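Dextranase (Pseudarthrobacter oxydans, PDB 6NZS) catalyses the endohydrolysis of (1->6)-alpha-D-glucosidic linkages in dextran, as a glycoside hydrolase of family 49. Local coordinates at residues I116-Y121 against N430-H435; I479-M484 against K503-D508; N486-V491 against D508-L513; G553-E558 against H567-I572. One frame throughout, in Å; residues are numbered along the deposited sequence.

Interaction 1 of 4, residues I116-Y121 against N430-H435; sequences IRPSSY and NTTVIH
Arg117 reaches across to segment 430-435 and gives NH1 to the backbone carbonyl of Ile434, NH1 to O 2.8 Å. The oxygen lies at the edge of the guanidinium, in its plane, and the donor stands almost in line with the C=O bond (C=O...NH1 173°). CE1 of His435 comes to 3.3 Å from the same NH1; the ring and the guanidinium are turned only 14° from each other, though the side chains cross at about a right angle. Beside this polar end the contact is apolar. CG2 of Ile434 sits 3.8 Å from both CB of Arg117 and CD of Pro118, and the proline ring also meets the methyl CG2 of Thr432, its CG 3.9 Å away. A water joins Ser120 OG to Thr432 OG1, 2.8 Å from each. With CG anti to its carbonyl carbon (chi1 -69°) and the chain extended as far as NE, Arg117 carries its guanidinium across to the Ile434 carbonyl. Cut back to an alanine, this position is likely to leave that carbonyl without its guanidinium donor and the His435 ring without its neighbour. Further out, His435 is fixed by Glu149 at NE2 and His179 at ND1, while the cis peptide bond before Pro118 and the type I turn from Pro118 to Tyr121 set the loop against the strand; Pro118 CB lies over the Tyr121 ring. This is the seam of a family 49 enzyme, where the N-terminal Ig-like domain docks on the parallel beta-solenoid.

Interaction 2 of 4, residues I479-M484 against K503-D508; sequences ITVEGM and KNLNID
Ile479 and Leu505 head a run of parallel pairs, followed by Thr480 with Asn506 and Val481 with Ile507, the axes of 479-482 and 503-507 approaching to 4.8 Å and 2° from parallel. Backbone bonds run Ile479 N to Asn504 O, Asn506 N to Ile479 O, Val481 N to Asn506 O and Asp508 N to Val481 O. Asn504 O has two donors, Ile479 N and the side-chain ND2 of Asn506 (3.1 Å from ND2 to O), which arrive from opposite faces of its carbonyl plane. The same ND2 donates to Thr480 OG1 at 3.0 Å, the hydroxyl lying in the plane of the amide, and makes a weak bond to Asn504 OD1; Asn504 ND2 is hydrogen-bonded to Asn478 OD1. Asn506 carries CG between its backbone N and carbonyl carbon (chi1 62°), which swings the amide back along its own strand and across to Thr480. At the corner, Asp508 adds a side-chain bond: OD2 accepts from Gly483 N at 2.8 Å, met from above the carboxylate plane, and a water donates to this oxygen and to Glu482 OE1. The two carboxylates stand 4.7 Å apart between OE1 and OD2, so the water probably eases their repulsion; OE1 is also bound by Ser119. On the other face CD1 of Leu505 rests 3.9 Å from CB of Ile479, and Val481 and Ile507 lie side by side. Strands 469-482 and 495-507 belong to successive coils of the solenoid, flanked by 423-435 beyond the first and 545-552 beyond the second; the chain turns a corner at Gly483 and again at Asp508.

Interaction 3 of 4, residues N486-V491 against D508-L513; sequences NCAIRV and DAWNGL
Asn511 OD1 accepts from the backbone N of Leu513 at 3.1 Å, closing an Asx turn; the donor stands above the carbonyl plane and the bond is fairly straight at 164°. With CG between the backbone N and the carbonyl carbon (chi1 66°), Asn511 also turns its ND2 towards segment 486-491, where it lies against CB of Asn486 at 3.5 Å. That residue's own amide is directed elsewhere, ND2 bonding to Thr447. Leu513 adds its CD1, 4.4 Å from the same CB.

The larger share falls to Trp510, whose six-membered ring lies along the backbone from Asn486 to Ala488: CZ3 is 3.6 Å from Cys487 CA, CE3 3.8 Å from Asn486 O, and CH2 4.1 Å from Ala488 CB. Asn486 O, buried here, has no hydrogen-bond partner. Both segments belong to adjoining coils of the beta-solenoid, Trp510 following the corner at Asp508 and Cys487 preceding strand 489-493. Cys487 is tied to Cys448 by a disulfide, and its SG lies over the guanidinium face of Arg490, 3.7 Å above the plane. The indole NE1 is held by the carbonyl of Leu569, while Tyr550 and Val552 of strand 545-552 also touch the ring. A serine in place of Trp510 would probably leave a gap beside Cys487 and Ala488 and the Leu569 carbonyl without its indole donor.

Interaction 4 of 4, residues G553-E558 against H567-I572; sequences GGEVIE and HQLGRI
Leu569 carries CG anti to its backbone N (chi1 -179°), which lays CD2 against the extended side chain of Glu555 and on the end of Ile557. Ile557 itself has CG1 beside the backbone N and chi2 at -50°, a bend that brings CD1 over the backbone of Gly570. CD1 of Ile557 is 3.7 Å from Gly570 CA and 3.8 Å from Leu569 CD2; its other branch, CG2, meets CD1 of Ile572 at 4.1 Å as the two isoleucines slide past each other in opposite directions. The lack of a side chain at Gly570 lets Ile557 lie directly on its CA. Leu569 CD2 also rests 3.6 Å from CD of Glu555, an apolar methyl beside a carboxylate whose OE2 is held by Asn563. The approaching loop is folded as a type I turn from Gln568 to Arg571, with Gln568 O taken by Arg571 N and, from the opposite face of its plane, by Arg571 NH1. The loop leads on towards strand 582-585 and packs beside strand 545-552, where Leu569 touches Val552 and Ile572 touches Leu547 and Tyr550; strand 555-556 pairs antiparallel with that same strand.

Overall arrangement
The four contacts follow the solenoid outward from the Ig-like domain. Interactions 1 and 2 have centres about 9 Å apart and join through neighbouring strands 423-435 and 469-482, with Val433 N 2.7 Å from Thr480 O, a probable hydrogen bond, and Pro118 CA packed 3.3 Å from Glu482 OE2. Interactions 2 and 3 share Asp508, where the chain turns; Met484 packs on Trp510 and Asn511, and Leu505 CD2 lies 3.9 Å from Ala488 CB. Interaction 4 closes the series: Ile507 O reaches Gly553 N at 2.9 Å, a probable hydrogen bond, and the indole of Trp510 ties it to interaction 3. Interactions 1 and 4 do not touch, their centres lying about 21 Å apart.

Interaction 1 of 4, residues I116-Y121 against N430-H435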
loop_
_atom_site.group_PDB
_atom_site.type_symbol
_atom_site.label_atom_id
_atom_site.label_comp_id
_atom_site.label_asym_id
_atom_site.label_seq_id
_atom_site.Cartn_x
_atom_site.Cartn_y
_atom_site.Cartn_z
ATOM N N ILE A 116 -10.717 -13.481 -8.598
ATOM C CA ILE A 116 -9.343 -13.019 -8.428
ATOM C C ILE A 116 -9.296 -11.541 -8.775
ATOM O O ILE A 116 -9.834 -11.121 -9.807
ATOM C CB ILE A 116 -8.382 -13.810 -9.332
ATOM C CG1 ILE A 116 -8.369 -15.287 -8.933
ATOM C CG2 ILE A 116 -6.966 -13.216 -9.285
ATOM C CD1 ILE A 116 -7.772 -16.203 -9.974
ATOM N N ARG A 117 -8.669 -10.744 -7.914
ATOM C CA ARG A 117 -8.407 -9.346 -8.235
ATOM C C ARG A 117 -6.921 -9.103 -8.013
ATOM O O ARG A 117 -6.393 -9.473 -6.950
ATOM C CB ARG A 117 -9.233 -8.382 -7.381
ATOM C CG ARG A 117 -10.732 -8.414 -7.691
ATOM C CD ARG A 117 -11.404 -7.086 -7.250
ATOM N NE ARG A 117 -12.824 -7.015 -7.619
ATOM C CZ ARG A 117 -13.645 -5.985 -7.383
ATOM N NH1 ARG A 117 -13.235 -4.872 -6.762
ATOM N NH2 ARG A 117 -14.908 -6.071 -7.779
ATOM N N PRO A 118 -6.202 -8.485 -8.967
ATOM C CA PRO A 118 -6.640 -7.908 -10.248
ATOM C C PRO A 118 -7.403 -8.881 -11.166
ATOM O O PRO A 118 -6.960 -9.999 -11.409
ATOM C CB PRO A 118 -5.322 -7.471 -10.899
ATOM C CG PRO A 118 -4.430 -7.133 -9.745
ATOM C CD PRO A 118 -4.783 -8.193 -8.699
ATOM N N SER A 119 -8.567 -8.430 -11.642
ATOM C CA SER A 119 -9.378 -9.217 -12.566
ATOM C C SER A 119 -8.663 -9.468 -13.884
ATOM O O SER A 119 -9.008 -10.427 -14.589
ATOM C CB SER A 119 -10.698 -8.492 -12.830
ATOM O OG SER A 119 -11.434 -8.381 -11.628
ATOM N N SER A 120 -7.676 -8.638 -14.227
ATOM C CA SER A 120 -6.890 -8.859 -15.431
ATOM C C SER A 120 -6.063 -10.137 -15.356
ATOM O O SER A 120 -5.590 -10.602 -16.399
ATOM C CB SER A 120 -5.986 -7.650 -15.691
ATOM O OG SER A 120 -5.053 -7.468 -14.634
ATOM N N TYR A 121 -5.867 -10.705 -14.160
ATOM C CA TYR A 121 -5.180 -11.993 -14.010
ATOM C C TYR A 121 -6.230 -13.070 -14.215
ATOM O O TYR A 121 -6.867 -13.550 -13.272
ATOM C CB TYR A 121 -4.558 -12.169 -12.629
ATOM C CG TYR A 121 -3.597 -11.111 -12.166
ATOM C CD1 TYR A 121 -3.065 -10.168 -13.038
ATOM C CD2 TYR A 121 -3.205 -11.069 -10.839
ATOM C CE1 TYR A 121 -2.194 -9.198 -12.578
ATOM C CE2 TYR A 121 -2.338 -10.117 -10.379
ATOM C CZ TYR A 121 -1.834 -9.189 -11.244
ATOM O OH TYR A 121 -0.983 -8.234 -10.768
ATOM N N ASN A 430 0.852 0.686 -14.801
ATOM C CA ASN A 430 0.253 -0.604 -14.441
ATOM C C ASN A 430 -0.087 -0.691 -12.953
ATOM O O ASN A 430 0.399 -1.554 -12.217
ATOM C CB ASN A 430 1.119 -1.769 -14.928
ATOM C CG ASN A 430 1.243 -1.764 -16.423
ATOM O OD1 ASN A 430 0.237 -1.668 -17.122
ATOM N ND2 ASN A 430 2.470 -1.781 -16.925
ATOM N N THR A 431 -0.940 0.235 -12.535
ATOM C CA THR A 431 -1.472 0.292 -11.177
ATOM C C THR A 431 -2.871 -0.293 -11.203
ATOM O O THR A 431 -3.674 0.065 -12.069
ATOM C CB THR A 431 -1.555 1.751 -10.716
ATOM O OG1 THR A 431 -0.280 2.395 -10.881
ATOM C CG2 THR A 431 -1.993 1.835 -9.256
ATOM N N THR A 432 -3.164 -1.200 -10.272
ATOM C CA THR A 432 -4.519 -1.714 -10.117
ATOM C C THR A 432 -4.967 -1.456 -8.689
ATOM O O THR A 432 -4.406 -2.027 -7.745
ATOM C CB THR A 432 -4.613 -3.198 -10.450
ATOM O OG1 THR A 432 -4.068 -3.430 -11.757
ATOM C CG2 THR A 432 -6.054 -3.649 -10.461
ATOM N N VAL A 433 -5.987 -0.614 -8.538
ATOM C CA VAL A 433 -6.608 -0.361 -7.246
ATOM C C VAL A 433 -7.761 -1.351 -7.146
ATOM O O VAL A 433 -8.843 -1.123 -7.689
ATOM C CB VAL A 433 -7.083 1.088 -7.133
ATOM C CG1 VAL A 433 -7.580 1.404 -5.720
ATOM C CG2 VAL A 433 -5.938 2.056 -7.523
ATOM N N ILE A 434 -7.504 -2.488 -6.493
ATOM C CA ILE A 434 -8.467 -3.584 -6.521
ATOM C C ILE A 434 -9.666 -3.303 -5.628
ATOM O O ILE A 434 -10.756 -3.828 -5.878
ATOM C CB ILE A 434 -7.818 -4.951 -6.208
ATOM C CG1 ILE A 434 -7.078 -4.948 -4.867
ATOM C CG2 ILE A 434 -6.904 -5.405 -7.358
ATOM C CD1 ILE A 434 -6.740 -6.377 -4.381
ATOM N N HIS A 435 -9.476 -2.510 -4.573
ATOM C CA HIS A 435 -10.556 -2.112 -3.683
ATOM C C HIS A 435 -10.237 -0.736 -3.140
ATOM O O HIS A 435 -9.079 -0.315 -3.109
ATOM C CB HIS A 435 -10.691 -3.086 -2.509
ATOM C CG HIS A 435 -11.158 -4.441 -2.925
ATOM N ND1 HIS A 435 -12.411 -4.651 -3.457
ATOM C CD2 HIS A 435 -10.538 -5.646 -2.923
ATOM C CE1 HIS A 435 -12.551 -5.931 -3.758
ATOM N NE2 HIS A 435 -11.427 -6.555 -3.441
HETATM O O HOH W 1 -5.286 -4.815 -13.814
#

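Interaction 2 of 4, residues I479-M484 against K503-D508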
loop_
_atom_site.group_PDB
_atom_site.type_symbol
_atom_site.label_atom_id
_atom_site.label_comp_id
_atom_site.label_asym_id
_atom_site.label_seq_id
_atom_site.Cartn_x
_atom_site.Cartn_y
_atom_site.Cartn_z
ATOM N N ILE A 479 -4.287 2.840 -14.923
ATOM C CA ILE A 479 -4.737 2.829 -13.537
ATOM C C ILE A 479 -6.112 2.187 -13.565
ATOM O O ILE A 479 -7.103 2.828 -13.938
ATOM C CB ILE A 479 -4.797 4.224 -12.912
ATOM C CG1 ILE A 479 -3.470 4.980 -13.065
ATOM C CG2 ILE A 479 -5.175 4.090 -11.437
ATOM C CD1 ILE A 479 -3.552 6.431 -12.583
ATOM N N THR A 480 -6.177 0.917 -13.189
ATOM C CA THR A 480 -7.414 0.155 -13.218
ATOM C C THR A 480 -8.034 0.186 -11.829
ATOM O O THR A 480 -7.409 -0.251 -10.857
ATOM C CB THR A 480 -7.107 -1.277 -13.651
ATOM O OG1 THR A 480 -6.596 -1.260 -14.995
ATOM C CG2 THR A 480 -8.359 -2.136 -13.596
ATOM N N VAL A 481 -9.243 0.729 -11.732
ATOM C CA VAL A 481 -9.947 0.865 -10.459
ATOM C C VAL A 481 -11.155 -0.056 -10.509
ATOM O O VAL A 481 -12.074 0.138 -11.317
ATOM C CB VAL A 481 -10.363 2.315 -10.190
ATOM C CG1 VAL A 481 -11.043 2.426 -8.831
ATOM C CG2 VAL A 481 -9.140 3.232 -10.266
ATOM N N GLU A 482 -11.140 -1.081 -9.670
ATOM C CA GLU A 482 -12.163 -2.121 -9.719
ATOM C C GLU A 482 -13.274 -1.836 -8.716
ATOM O O GLU A 482 -13.023 -1.322 -7.621
ATOM C CB GLU A 482 -11.540 -3.493 -9.453
ATOM C CG GLU A 482 -10.411 -3.825 -10.438
ATOM C CD GLU A 482 -10.242 -5.310 -10.678
ATOM O OE1 GLU A 482 -11.245 -6.055 -10.665
ATOM O OE2 GLU A 482 -9.097 -5.736 -10.902
ATOM N N GLY A 483 -14.508 -2.176 -9.098
ATOM C CA GLY A 483 -15.644 -1.816 -8.262
ATOM C C GLY A 483 -15.896 -0.310 -8.252
ATOM O O GLY A 483 -15.471 0.438 -9.138
ATOM N N MET A 484 -16.602 0.138 -7.214
ATOM C CA MET A 484 -17.001 1.535 -7.088
ATOM C C MET A 484 -15.924 2.372 -6.411
ATOM O O MET A 484 -15.216 1.900 -5.520
ATOM C CB MET A 484 -18.267 1.639 -6.236
ATOM C CG MET A 484 -19.471 0.943 -6.820
ATOM S SD MET A 484 -20.924 1.090 -5.749
ATOM C CE MET A 484 -20.455 0.073 -4.369
ATOM N N LYS A 503 -3.274 8.260 -18.564
ATOM C CA LYS A 503 -3.715 7.434 -19.678
ATOM C C LYS A 503 -4.326 6.144 -19.145
ATOM O O LYS A 503 -3.722 5.456 -18.313
ATOM C CB LYS A 503 -2.552 7.106 -20.619
ATOM C CG LYS A 503 -2.981 6.327 -21.849
ATOM C CD LYS A 503 -1.840 6.185 -22.861
ATOM C CE LYS A 503 -2.331 5.461 -24.106
ATOM N NZ LYS A 503 -1.334 5.506 -25.216
ATOM N N ASN A 504 -5.517 5.810 -19.633
ATOM C CA ASN A 504 -6.219 4.588 -19.231
ATOM C C ASN A 504 -6.455 4.517 -17.721
ATOM O O ASN A 504 -6.246 3.479 -17.082
ATOM C CB ASN A 504 -5.552 3.310 -19.762
ATOM C CG ASN A 504 -6.439 2.081 -19.577
ATOM O OD1 ASN A 504 -7.674 2.186 -19.565
ATOM N ND2 ASN A 504 -5.820 0.917 -19.405
ATOM N N LEU A 505 -6.905 5.630 -17.147
ATOM C CA LEU A 505 -7.591 5.575 -15.859
ATOM C C LEU A 505 -8.966 4.995 -16.149
ATOM O O LEU A 505 -9.828 5.674 -16.717
ATOM C CB LEU A 505 -7.707 6.972 -15.253
ATOM C CG LEU A 505 -8.626 7.078 -14.028
ATOM C CD1 LEU A 505 -8.127 6.178 -12.901
ATOM C CD2 LEU A 505 -8.769 8.515 -13.556
ATOM N N ASN A 506 -9.169 3.725 -15.799
ATOM C CA ASN A 506 -10.414 3.030 -16.086
ATOM C C ASN A 506 -11.072 2.663 -14.767
ATOM O O ASN A 506 -10.507 1.911 -13.964
ATOM C CB ASN A 506 -10.206 1.823 -17.011
ATOM C CG ASN A 506 -9.304 0.760 -16.421
ATOM O OD1 ASN A 506 -9.784 -0.258 -15.916
ATOM N ND2 ASN A 506 -7.987 0.955 -16.535
ATOM N N ILE A 507 -12.237 3.246 -14.527
ATOM C CA ILE A 507 -12.981 3.081 -13.281
ATOM C C ILE A 507 -14.223 2.251 -13.576
ATOM O O ILE A 507 -14.963 2.547 -14.520
ATOM C CB ILE A 507 -13.344 4.456 -12.694
ATOM C CG1 ILE A 507 -12.071 5.222 -12.315
ATOM C CG2 ILE A 507 -14.271 4.317 -11.485
ATOM C CD1 ILE A 507 -12.329 6.674 -11.905
ATOM N N ASP A 508 -14.453 1.207 -12.778
ATOM C CA ASP A 508 -15.619 0.354 -13.021
ATOM C C ASP A 508 -16.922 1.128 -12.845
ATOM O O ASP A 508 -17.834 1.024 -13.673
ATOM C CB ASP A 508 -15.620 -0.845 -12.070
ATOM C CG ASP A 508 -14.753 -1.987 -12.550
ATOM O OD1 ASP A 508 -14.188 -1.894 -13.654
ATOM O OD2 ASP A 508 -14.645 -2.984 -11.805
HETATM O O HOH W 2 -13.251 -5.161 -12.520
#

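Interaction 3 of 4, residues N486-V491 against D508-L513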
loop_
_atom_site.group_PDB
_atom_site.type_symbol
_atom_site.label_atom_id
_atom_site.label_comp_id
_atom_site.label_asym_id
_atom_site.label_seq_id
_atom_site.Cartn_x
_atom_site.Cartn_y
_atom_site.Cartn_z
ATOM N N ASN A 486 -15.038 6.907 -5.419
ATOM C CA ASN A 486 -15.679 8.194 -5.163
ATOM C C ASN A 486 -15.362 9.267 -6.199
ATOM O O ASN A 486 -16.275 9.995 -6.610
ATOM C CB ASN A 486 -15.420 8.699 -3.730
ATOM C CG ASN A 486 -13.972 9.060 -3.466
ATOM O OD1 ASN A 486 -13.045 8.500 -4.064
ATOM N ND2 ASN A 486 -13.765 9.986 -2.530
ATOM N N CYS A 487 -14.109 9.400 -6.638
ATOM C CA CYS A 487 -13.769 10.481 -7.564
ATOM C C CYS A 487 -12.442 10.172 -8.244
ATOM O O CYS A 487 -11.607 9.443 -7.712
ATOM C CB CYS A 487 -13.732 11.852 -6.868
ATOM S SG CYS A 487 -12.790 11.926 -5.332
ATOM N N ALA A 488 -12.259 10.756 -9.433
ATOM C CA ALA A 488 -11.074 10.472 -10.241
ATOM C C ALA A 488 -9.859 11.296 -9.818
ATOM O O ALA A 488 -8.798 10.736 -9.530
ATOM C CB ALA A 488 -11.373 10.693 -11.726
ATOM N N ILE A 489 -9.980 12.623 -9.807
ATOM C CA ILE A 489 -8.798 13.474 -9.657
ATOM C C ILE A 489 -9.173 14.818 -9.046
ATOM O O ILE A 489 -10.115 15.478 -9.495
ATOM C CB ILE A 489 -8.051 13.632 -10.999
ATOM C CG1 ILE A 489 -6.796 14.479 -10.818
ATOM C CG2 ILE A 489 -8.958 14.226 -12.071
ATOM C CD1 ILE A 489 -5.795 14.317 -11.973
ATOM N N ARG A 490 -8.414 15.240 -8.034
ATOM C CA ARG A 490 -8.553 16.585 -7.483
ATOM C C ARG A 490 -7.168 17.193 -7.376
ATOM O O ARG A 490 -6.338 16.718 -6.597
ATOM C CB ARG A 490 -9.268 16.593 -6.131
ATOM C CG ARG A 490 -10.776 16.466 -6.275
ATOM C CD ARG A 490 -11.507 16.336 -4.949
ATOM N NE ARG A 490 -12.859 15.868 -5.229
ATOM C CZ ARG A 490 -13.710 15.395 -4.325
ATOM N NH1 ARG A 490 -13.382 15.352 -3.044
ATOM N NH2 ARG A 490 -14.899 14.955 -4.721
ATOM N N VAL A 491 -6.924 18.241 -8.152
ATOM C CA VAL A 491 -5.645 18.938 -8.143
ATOM C C VAL A 491 -5.877 20.337 -7.597
ATOM O O VAL A 491 -6.459 21.186 -8.280
ATOM C CB VAL A 491 -5.030 18.982 -9.547
ATOM C CG1 VAL A 491 -3.747 19.818 -9.549
ATOM C CG2 VAL A 491 -4.741 17.562 -10.045
ATOM N N ASP A 508 -14.453 1.207 -12.778
ATOM C CA ASP A 508 -15.619 0.354 -13.021
ATOM C C ASP A 508 -16.922 1.128 -12.845
ATOM O O ASP A 508 -17.834 1.024 -13.673
ATOM C CB ASP A 508 -15.620 -0.845 -12.070
ATOM C CG ASP A 508 -14.753 -1.987 -12.550
ATOM O OD1 ASP A 508 -14.188 -1.894 -13.654
ATOM O OD2 ASP A 508 -14.645 -2.984 -11.805
ATOM N N ALA A 509 -17.046 1.876 -11.751
ATOM C CA ALA A 509 -18.315 2.509 -11.419
ATOM C C ALA A 509 -18.071 3.590 -10.382
ATOM O O ALA A 509 -17.085 3.554 -9.640
ATOM C CB ALA A 509 -19.314 1.483 -10.859
ATOM N N TRP A 510 -18.988 4.556 -10.337
ATOM C CA TRP A 510 -19.037 5.450 -9.188
ATOM C C TRP A 510 -19.853 4.811 -8.073
ATOM O O TRP A 510 -20.692 3.934 -8.300
ATOM C CB TRP A 510 -19.686 6.788 -9.555
ATOM C CG TRP A 510 -18.992 7.524 -10.656
ATOM C CD1 TRP A 510 -19.544 7.929 -11.841
ATOM C CD2 TRP A 510 -17.629 7.969 -10.672
ATOM N NE1 TRP A 510 -18.602 8.582 -12.603
ATOM C CE2 TRP A 510 -17.420 8.622 -11.908
ATOM C CE3 TRP A 510 -16.565 7.871 -9.770
ATOM C CZ2 TRP A 510 -16.181 9.167 -12.267
ATOM C CZ3 TRP A 510 -15.337 8.412 -10.124
ATOM C CH2 TRP A 510 -15.154 9.054 -11.363
ATOM N N ASN A 511 -19.615 5.277 -6.855
ATOM C CA ASN A 511 -20.352 4.785 -5.696
ATOM C C ASN A 511 -21.711 5.484 -5.577
ATOM O O ASN A 511 -22.139 6.242 -6.455
ATOM C CB ASN A 511 -19.487 4.867 -4.441
ATOM C CG ASN A 511 -19.155 6.304 -4.032
ATOM O OD1 ASN A 511 -19.867 7.250 -4.371
ATOM N ND2 ASN A 511 -18.064 6.463 -3.290
ATOM N N GLY A 512 -22.414 5.229 -4.479
ATOM C CA GLY A 512 -23.756 5.744 -4.279
ATOM C C GLY A 512 -23.885 7.151 -3.718
ATOM O O GLY A 512 -25.002 7.582 -3.401
ATOM N N LEU A 513 -22.789 7.892 -3.588
ATOM C CA LEU A 513 -22.861 9.263 -3.101
ATOM C C LEU A 513 -23.542 10.152 -4.141
ATOM O O LEU A 513 -23.723 9.772 -5.300
ATOM C CB LEU A 513 -21.448 9.791 -2.850
ATOM C CG LEU A 513 -20.657 9.052 -1.774
ATOM C CD1 LEU A 513 -19.230 9.544 -1.760
ATOM C CD2 LEU A 513 -21.314 9.247 -0.404
#

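Interaction 4 of 4, residues G553-E558 against H567-I572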
loop_
_atom_site.group_PDB
_atom_site.type_symbol
_atom_site.label_atom_id
_atom_site.label_comp_id
_atom_site.label_asym_id
_atom_site.label_seq_id
_atom_site.Cartn_x
_atom_site.Cartn_y
_atom_site.Cartn_z
ATOM N N GLY A 553 -17.201 2.723 -16.307
ATOM C CA GLY A 553 -18.108 1.696 -16.798
ATOM C C GLY A 553 -17.851 1.295 -18.234
ATOM O O GLY A 553 -18.778 0.853 -18.927
ATOM N N GLY A 554 -16.615 1.459 -18.709
ATOM C CA GLY A 554 -16.254 1.131 -20.070
ATOM C C GLY A 554 -16.436 2.243 -21.079
ATOM O O GLY A 554 -15.988 2.091 -22.223
ATOM N N GLU A 555 -17.060 3.355 -20.704
ATOM C CA GLU A 555 -17.319 4.455 -21.626
ATOM C C GLU A 555 -16.232 5.510 -21.463
ATOM O O GLU A 555 -16.023 6.025 -20.361
ATOM C CB GLU A 555 -18.694 5.067 -21.352
ATOM C CG GLU A 555 -19.010 6.281 -22.218
ATOM C CD GLU A 555 -20.421 6.812 -22.009
ATOM O OE1 GLU A 555 -21.350 6.012 -21.763
ATOM O OE2 GLU A 555 -20.604 8.039 -22.106
ATOM N N VAL A 556 -15.563 5.858 -22.562
ATOM C CA VAL A 556 -14.486 6.843 -22.510
ATOM C C VAL A 556 -15.069 8.246 -22.401
ATOM O O VAL A 556 -15.991 8.616 -23.142
ATOM C CB VAL A 556 -13.561 6.714 -23.731
ATOM C CG1 VAL A 556 -12.517 7.823 -23.719
ATOM C CG2 VAL A 556 -12.892 5.354 -23.738
ATOM N N ILE A 557 -14.527 9.026 -21.470
ATOM C CA ILE A 557 -14.934 10.407 -21.239
ATOM C C ILE A 557 -14.246 11.306 -22.263
ATOM O O ILE A 557 -13.018 11.279 -22.406
ATOM C CB ILE A 557 -14.554 10.821 -19.808
ATOM C CG1 ILE A 557 -15.119 9.815 -18.787
ATOM C CG2 ILE A 557 -14.966 12.255 -19.516
ATOM C CD1 ILE A 557 -16.610 9.506 -18.952
ATOM N N GLU A 558 -15.029 12.116 -22.976
ATOM C CA GLU A 558 -14.464 12.967 -24.021
ATOM C C GLU A 558 -15.031 14.377 -23.923
ATOM O O GLU A 558 -16.246 14.556 -23.794
ATOM C CB GLU A 558 -14.760 12.402 -25.415
ATOM C CG GLU A 558 -14.265 10.983 -25.653
ATOM C CD GLU A 558 -14.698 10.437 -27.006
ATOM O OE1 GLU A 558 -14.300 11.013 -28.039
ATOM O OE2 GLU A 558 -15.441 9.437 -27.041
ATOM N N HIS A 567 -22.070 16.916 -13.634
ATOM C CA HIS A 567 -23.327 16.185 -13.524
ATOM C C HIS A 567 -23.450 15.078 -14.560
ATOM O O HIS A 567 -24.514 14.450 -14.657
ATOM C CB HIS A 567 -24.500 17.162 -13.699
ATOM C CG HIS A 567 -24.481 17.893 -15.007
ATOM N ND1 HIS A 567 -25.135 17.435 -16.131
ATOM C CD2 HIS A 567 -23.870 19.046 -15.373
ATOM C CE1 HIS A 567 -24.936 18.276 -17.128
ATOM N NE2 HIS A 567 -24.166 19.257 -16.699
ATOM N N GLN A 568 -22.401 14.835 -15.336
ATOM C CA GLN A 568 -22.353 13.802 -16.354
ATOM C C GLN A 568 -21.429 12.682 -15.889
ATOM O O GLN A 568 -20.878 12.722 -14.787
ATOM C CB GLN A 568 -21.896 14.395 -17.692
ATOM C CG GLN A 568 -22.707 15.645 -18.086
ATOM C CD GLN A 568 -22.335 16.211 -19.445
ATOM O OE1 GLN A 568 -21.158 16.390 -19.761
ATOM N NE2 GLN A 568 -23.346 16.503 -20.259
ATOM N N LEU A 569 -21.267 11.676 -16.749
ATOM C CA LEU A 569 -20.542 10.468 -16.358
ATOM C C LEU A 569 -19.122 10.777 -15.884
ATOM O O LEU A 569 -18.636 10.160 -14.930
ATOM C CB LEU A 569 -20.523 9.469 -17.514
ATOM C CG LEU A 569 -19.813 8.139 -17.233
ATOM C CD1 LEU A 569 -20.532 7.346 -16.126
ATOM C CD2 LEU A 569 -19.716 7.311 -18.502
ATOM N N GLY A 570 -18.433 11.722 -16.532
ATOM C CA GLY A 570 -17.041 11.974 -16.179
ATOM C C GLY A 570 -16.845 12.705 -14.866
ATOM O O GLY A 570 -15.753 12.637 -14.285
ATOM N N ARG A 571 -17.864 13.420 -14.395
ATOM C CA ARG A 571 -17.826 14.116 -13.109
ATOM C C ARG A 571 -16.744 15.198 -13.061
ATOM O O ARG A 571 -16.266 15.558 -11.983
ATOM C CB ARG A 571 -17.678 13.152 -11.922
ATOM C CG ARG A 571 -18.704 12.014 -11.854
ATOM C CD ARG A 571 -20.096 12.499 -11.427
ATOM N NE ARG A 571 -20.902 11.399 -10.883
ATOM C CZ ARG A 571 -21.700 10.618 -11.606
ATOM N NH1 ARG A 571 -21.818 10.782 -12.916
ATOM N NH2 ARG A 571 -22.385 9.649 -11.012
ATOM N N ILE A 572 -16.352 15.745 -14.209
ATOM C CA ILE A 572 -15.253 16.710 -14.256
ATOM C C ILE A 572 -15.795 18.100 -13.947
ATOM O O ILE A 572 -16.561 18.664 -14.736
ATOM C CB ILE A 572 -14.516 16.671 -15.598
ATOM C CG1 ILE A 572 -13.772 15.346 -15.761
ATOM C CG2 ILE A 572 -13.533 17.843 -15.713
ATOM C CD1 ILE A 572 -13.212 15.122 -17.162
#